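Local coordinates for type IV pilus biogenesis protein PilB (Streptococcus sanguinis, PDB 7B7P) that serves as a minor type IV pilin with a von Willebrand factor A-like, metal-binding module and has a direct role in adhesion, at residues Y327-S330 against R331-Y334; I342-E345 against N346-Y350. One frame throughout, in Å; residues are numbered along the deposited sequence.

Interaction 1. Residues Y327-S330 against R331-Y334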
loop_
_atom_site.group_PDB
_atom_site.type_symbol
_atom_site.label_atom_id
_atom_site.label_comp_id
_atom_site.label_asym_id
_atom_site.label_seq_id
_atom_site.Cartn_x
_atom_site.Cartn_y
_atom_site.Cartn_z
ATOM N N TYR A 327 -19.227 -18.228 -15.854
ATOM C CA TYR A 327 -18.368 -19.362 -16.135
ATOM C C TYR A 327 -19.119 -20.365 -17.005
ATOM O O TYR A 327 -20.317 -20.583 -16.818
ATOM C CB TYR A 327 -17.908 -20.039 -14.825
ATOM C CG TYR A 327 -17.203 -21.333 -15.096
ATOM C CD1 TYR A 327 -15.969 -21.338 -15.730
ATOM C CD2 TYR A 327 -17.798 -22.561 -14.794
ATOM C CE1 TYR A 327 -15.316 -22.529 -16.023
ATOM C CE2 TYR A 327 -17.148 -23.756 -15.081
ATOM C CZ TYR A 327 -15.901 -23.719 -15.694
ATOM O OH TYR A 327 -15.241 -24.873 -16.001
ATOM N N GLU A 328 -18.409 -20.978 -17.945
ATOM C CA GLU A 328 -18.906 -22.129 -18.683
ATOM C C GLU A 328 -17.716 -23.012 -18.987
ATOM O O GLU A 328 -16.655 -22.500 -19.355
ATOM C CB GLU A 328 -19.580 -21.764 -20.022
ATOM C CG GLU A 328 -20.739 -20.774 -19.967
ATOM C CD GLU A 328 -21.118 -20.301 -21.375
ATOM O OE1 GLU A 328 -21.168 -21.163 -22.276
ATOM O OE2 GLU A 328 -21.315 -19.083 -21.594
ATOM N N TYR A 329 -17.901 -24.329 -18.877
ATOM C CA TYR A 329 -16.792 -25.237 -19.147
ATOM C C TYR A 329 -16.275 -25.087 -20.582
ATOM O O TYR A 329 -15.072 -25.245 -20.836
ATOM C CB TYR A 329 -17.198 -26.692 -18.859
ATOM C CG TYR A 329 -16.101 -27.652 -19.264
ATOM C CD1 TYR A 329 -14.981 -27.837 -18.454
ATOM C CD2 TYR A 329 -16.145 -28.319 -20.493
ATOM C CE1 TYR A 329 -13.947 -28.683 -18.842
ATOM C CE2 TYR A 329 -15.122 -29.162 -20.884
ATOM C CZ TYR A 329 -14.025 -29.341 -20.050
ATOM O OH TYR A 329 -12.998 -30.180 -20.429
ATOM N N SER A 330 -17.154 -24.765 -21.534
ATOM C CA SER A 330 -16.688 -24.631 -22.909
ATOM C C SER A 330 -15.767 -23.429 -23.099
ATOM O O SER A 330 -15.050 -23.360 -24.102
ATOM C CB SER A 330 -17.876 -24.524 -23.866
ATOM O OG SER A 330 -18.805 -23.583 -23.377
ATOM N N ARG A 331 -15.760 -22.469 -22.182
ATOM C CA ARG A 331 -14.897 -21.313 -22.370
ATOM C C ARG A 331 -13.569 -21.420 -21.614
ATOM O O ARG A 331 -12.789 -20.458 -21.608
ATOM C CB ARG A 331 -15.665 -20.055 -21.997
ATOM C CG ARG A 331 -16.805 -19.817 -22.986
ATOM C CD ARG A 331 -17.396 -18.434 -22.901
ATOM N NE ARG A 331 -18.113 -18.244 -21.654
ATOM C CZ ARG A 331 -17.602 -17.627 -20.580
ATOM N NH1 ARG A 331 -16.364 -17.125 -20.595
ATOM N NH2 ARG A 331 -18.339 -17.469 -19.496
ATOM N N LEU A 332 -13.260 -22.594 -21.056
ATOM C CA LEU A 332 -12.172 -22.762 -20.104
ATOM C C LEU A 332 -10.944 -23.292 -20.821
ATOM O O LEU A 332 -10.979 -24.372 -21.412
ATOM C CB LEU A 332 -12.573 -23.715 -18.971
ATOM C CG LEU A 332 -11.503 -23.979 -17.900
ATOM C CD1 LEU A 332 -11.283 -22.741 -17.038
ATOM C CD2 LEU A 332 -11.847 -25.181 -17.004
ATOM N N GLY A 333 -9.856 -22.532 -20.772
ATOM C CA GLY A 333 -8.546 -23.080 -21.082
ATOM C C GLY A 333 -7.914 -23.551 -19.784
ATOM O O GLY A 333 -8.041 -22.899 -18.753
ATOM N N TYR A 334 -7.261 -24.714 -19.829
ATOM C CA TYR A 334 -6.626 -25.227 -18.620
ATOM C C TYR A 334 -5.677 -26.366 -18.946
ATOM O O TYR A 334 -5.814 -27.038 -19.968
ATOM C CB TYR A 334 -7.645 -25.709 -17.606
ATOM C CG TYR A 334 -8.386 -26.932 -18.050
ATOM C CD1 TYR A 334 -9.440 -26.825 -18.955
ATOM C CD2 TYR A 334 -8.059 -28.188 -17.561
ATOM C CE1 TYR A 334 -10.156 -27.945 -19.374
ATOM C CE2 TYR A 334 -8.768 -29.322 -17.965
ATOM C CZ TYR A 334 -9.819 -29.187 -18.882
ATOM O OH TYR A 334 -10.548 -30.271 -19.309
HETATM O O HOH W 1 -21.376 -17.399 -19.081
#
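Between E328 and L332 the backbone makes a tight 3-10 turn, built by two i to i+3 bonds, R331 N to E328 O and L332 N to Y329 O at 3.2 Å, before the chain runs out into strand 332-335 of a four-stranded antiparallel sheet. On one flank the side chains of E328 and R331 form a salt bridge: NE of R331 points its hydrogen almost straight (171°) at OE2 of E328, but over 3.3 Å, and the bond is weak. OE2 lies at the guanidinium edge, in its plane, while the carboxylate is turned 82° from that plane. A water takes a hydrogen from NH2 of R331 and gives one to E328 OE2, closing a small ring. The rest of the guanidinium is gripped by D320 and the V292 carbonyl through NH1 and by the G326 carbonyl through NH2, which fixes its rotation. L332 packs against Y327, its CD2 3.6 Å from the tyrosine OH. Y329, with CG anti to the backbone N (chi1 174°), leaves the backbone away from the strand, but its ring reaches back so that its hydroxyl end meets Y334. Their side chains meet at about a right angle, Y329 CE1 lies 3.9 Å from Y334 CE1, and the two OH atoms share a hydrogen bond of 2.7 Å.

Interaction 2. Residues I342-E345 against N346-Y350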
loop_
_atom_site.group_PDB
_atom_site.type_symbol
_atom_site.label_atom_id
_atom_site.label_comp_id
_atom_site.label_asym_id
_atom_site.label_seq_id
_atom_site.Cartn_x
_atom_site.Cartn_y
_atom_site.Cartn_z
ATOM N N ILE A 342 2.503 -22.832 -23.243
ATOM C CA ILE A 342 1.519 -21.928 -23.853
ATOM C C ILE A 342 0.388 -21.625 -22.885
ATOM O O ILE A 342 -0.010 -20.465 -22.701
ATOM C CB ILE A 342 0.963 -22.527 -25.154
ATOM C CG1 ILE A 342 2.043 -22.569 -26.232
ATOM C CG2 ILE A 342 -0.247 -21.737 -25.620
ATOM C CD1 ILE A 342 2.382 -21.249 -26.797
ATOM N N THR A 343 -0.184 -22.671 -22.286
ATOM C CA THR A 343 -1.278 -22.459 -21.347
ATOM C C THR A 343 -0.842 -21.579 -20.183
ATOM O O THR A 343 -1.623 -20.756 -19.689
ATOM C CB THR A 343 -1.793 -23.802 -20.842
ATOM O OG1 THR A 343 -1.994 -24.672 -21.958
ATOM C CG2 THR A 343 -3.097 -23.632 -20.041
ATOM N N ARG A 344 0.399 -21.749 -19.718
ATOM C CA ARG A 344 0.864 -20.940 -18.605
ATOM C C ARG A 344 0.935 -19.485 -19.032
ATOM O O ARG A 344 0.377 -18.601 -18.369
ATOM C CB ARG A 344 2.223 -21.457 -18.105
ATOM C CG ARG A 344 2.824 -20.640 -16.950
ATOM C CD ARG A 344 4.217 -21.124 -16.522
ATOM N NE ARG A 344 5.230 -20.959 -17.562
ATOM C CZ ARG A 344 5.680 -21.953 -18.323
ATOM N NH1 ARG A 344 5.198 -23.186 -18.170
ATOM N NH2 ARG A 344 6.597 -21.720 -19.242
ATOM N N GLU A 345 1.572 -19.237 -20.175
ATOM C CA GLU A 345 1.613 -17.907 -20.763
ATOM C C GLU A 345 0.210 -17.311 -20.932
ATOM O O GLU A 345 -0.010 -16.145 -20.589
ATOM C CB GLU A 345 2.366 -17.969 -22.101
ATOM C CG GLU A 345 2.250 -16.698 -22.939
ATOM C CD GLU A 345 2.699 -15.427 -22.186
ATOM O OE1 GLU A 345 3.602 -15.519 -21.315
ATOM O OE2 GLU A 345 2.147 -14.337 -22.472
ATOM N N ASN A 346 -0.757 -18.093 -21.432
ATOM C CA ASN A 346 -2.106 -17.546 -21.630
ATOM C C ASN A 346 -2.793 -17.231 -20.302
ATOM O O ASN A 346 -3.592 -16.287 -20.210
ATOM C CB ASN A 346 -2.985 -18.519 -22.443
ATOM C CG ASN A 346 -2.582 -18.598 -23.920
ATOM O OD1 ASN A 346 -1.988 -17.674 -24.457
ATOM N ND2 ASN A 346 -2.912 -19.697 -24.571
ATOM N N SER A 347 -2.519 -18.029 -19.272
ATOM C CA SER A 347 -3.102 -17.784 -17.958
ATOM C C SER A 347 -2.551 -16.509 -17.331
ATOM O O SER A 347 -3.282 -15.764 -16.664
ATOM C CB SER A 347 -2.851 -18.995 -17.062
ATOM O OG SER A 347 -3.490 -18.808 -15.818
ATOM N N ILE A 348 -1.258 -16.259 -17.510
ATOM C CA ILE A 348 -0.655 -15.055 -16.966
ATOM C C ILE A 348 -1.114 -13.835 -17.756
ATOM O O ILE A 348 -1.372 -12.772 -17.185
ATOM C CB ILE A 348 0.880 -15.207 -16.958
ATOM C CG1 ILE A 348 1.296 -16.217 -15.880
ATOM C CG2 ILE A 348 1.578 -13.869 -16.727
ATOM C CD1 ILE A 348 2.770 -16.588 -15.900
ATOM N N ALA A 349 -1.219 -13.968 -19.082
ATOM C CA ALA A 349 -1.642 -12.844 -19.914
ATOM C C ALA A 349 -3.088 -12.460 -19.641
ATOM O O ALA A 349 -3.439 -11.277 -19.719
ATOM C CB ALA A 349 -1.465 -13.173 -21.403
ATOM N N TYR A 350 -3.935 -13.439 -19.326
ATOM C CA TYR A 350 -5.319 -13.144 -18.958
ATOM C C TYR A 350 -5.366 -12.162 -17.802
ATOM O O TYR A 350 -6.123 -11.187 -17.821
ATOM C CB TYR A 350 -6.043 -14.446 -18.595
ATOM C CG TYR A 350 -7.511 -14.295 -18.234
ATOM C CD1 TYR A 350 -8.279 -13.313 -18.815
ATOM C CD2 TYR A 350 -8.139 -15.177 -17.343
ATOM C CE1 TYR A 350 -9.599 -13.168 -18.525
ATOM C CE2 TYR A 350 -9.475 -15.057 -17.054
ATOM C CZ TYR A 350 -10.207 -14.044 -17.662
ATOM O OH TYR A 350 -11.545 -13.876 -17.397
#
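I342 and N346 run alongside each other off consecutive turns of alpha-helix 341-358, in the same direction, and R344 and I348 repeat that i to i+4 arrangement on another flank. Regular backbone bonds set the spacing, from N346 N to I342 O at 2.8 Å through to A349 N to E345 O. In the first pair, CG2 of I342 meets the amide nitrogen ND2 of N346 at 3.5 Å. The asparagine CG stands anti to its own carbonyl carbon (chi1 -72°), which swings the amide back over the preceding turn and brings its CG within 3.4 Å of I342 O. In the second pair the contact between the side chains is aliphatic, CG of R344 lying 4.2 Å from CD1 of I348; the same methyl also comes within 4.0 Å of R344 O. The polar end of the arginine turns to the start of the helix, where its NH2 hydrogen-bonds S341 OG. The buried S347 rests its CB against T343 O at 3.4 Å and has its hydroxyl bonded to the A289 carbonyl; its side chain is about 12 Å from that of D284, a magnesium-binding residue. OE2 of E345 forms a salt bridge with R386 of helix 380-388, which also packs on I348 and A349, joining the two helices. The glutamate chain folds at chi2 (55°), bringing that same OE2 3.9 Å from CB of A349.

In the fold
Following the chain from the N terminus, strand 311-314 leads into the loop whose last turn is interaction 1; that turn delivers the chain into strand 332-335, between strands 289-291 and 311-314. A short connection then enters helix 341-358, whose first turns hold interaction 2. The two contacts are in series, neither nested nor crossed, with centres about 14 Å apart. They touch where Y334 C packs against T343 CG2 at 3.9 Å. Strand 289-291 is common ground: Y327, L332 and Y334 lean on it from the turn and strand, T343, N346 and Y350 from the helix. D320 likewise meets both R331 and Y350.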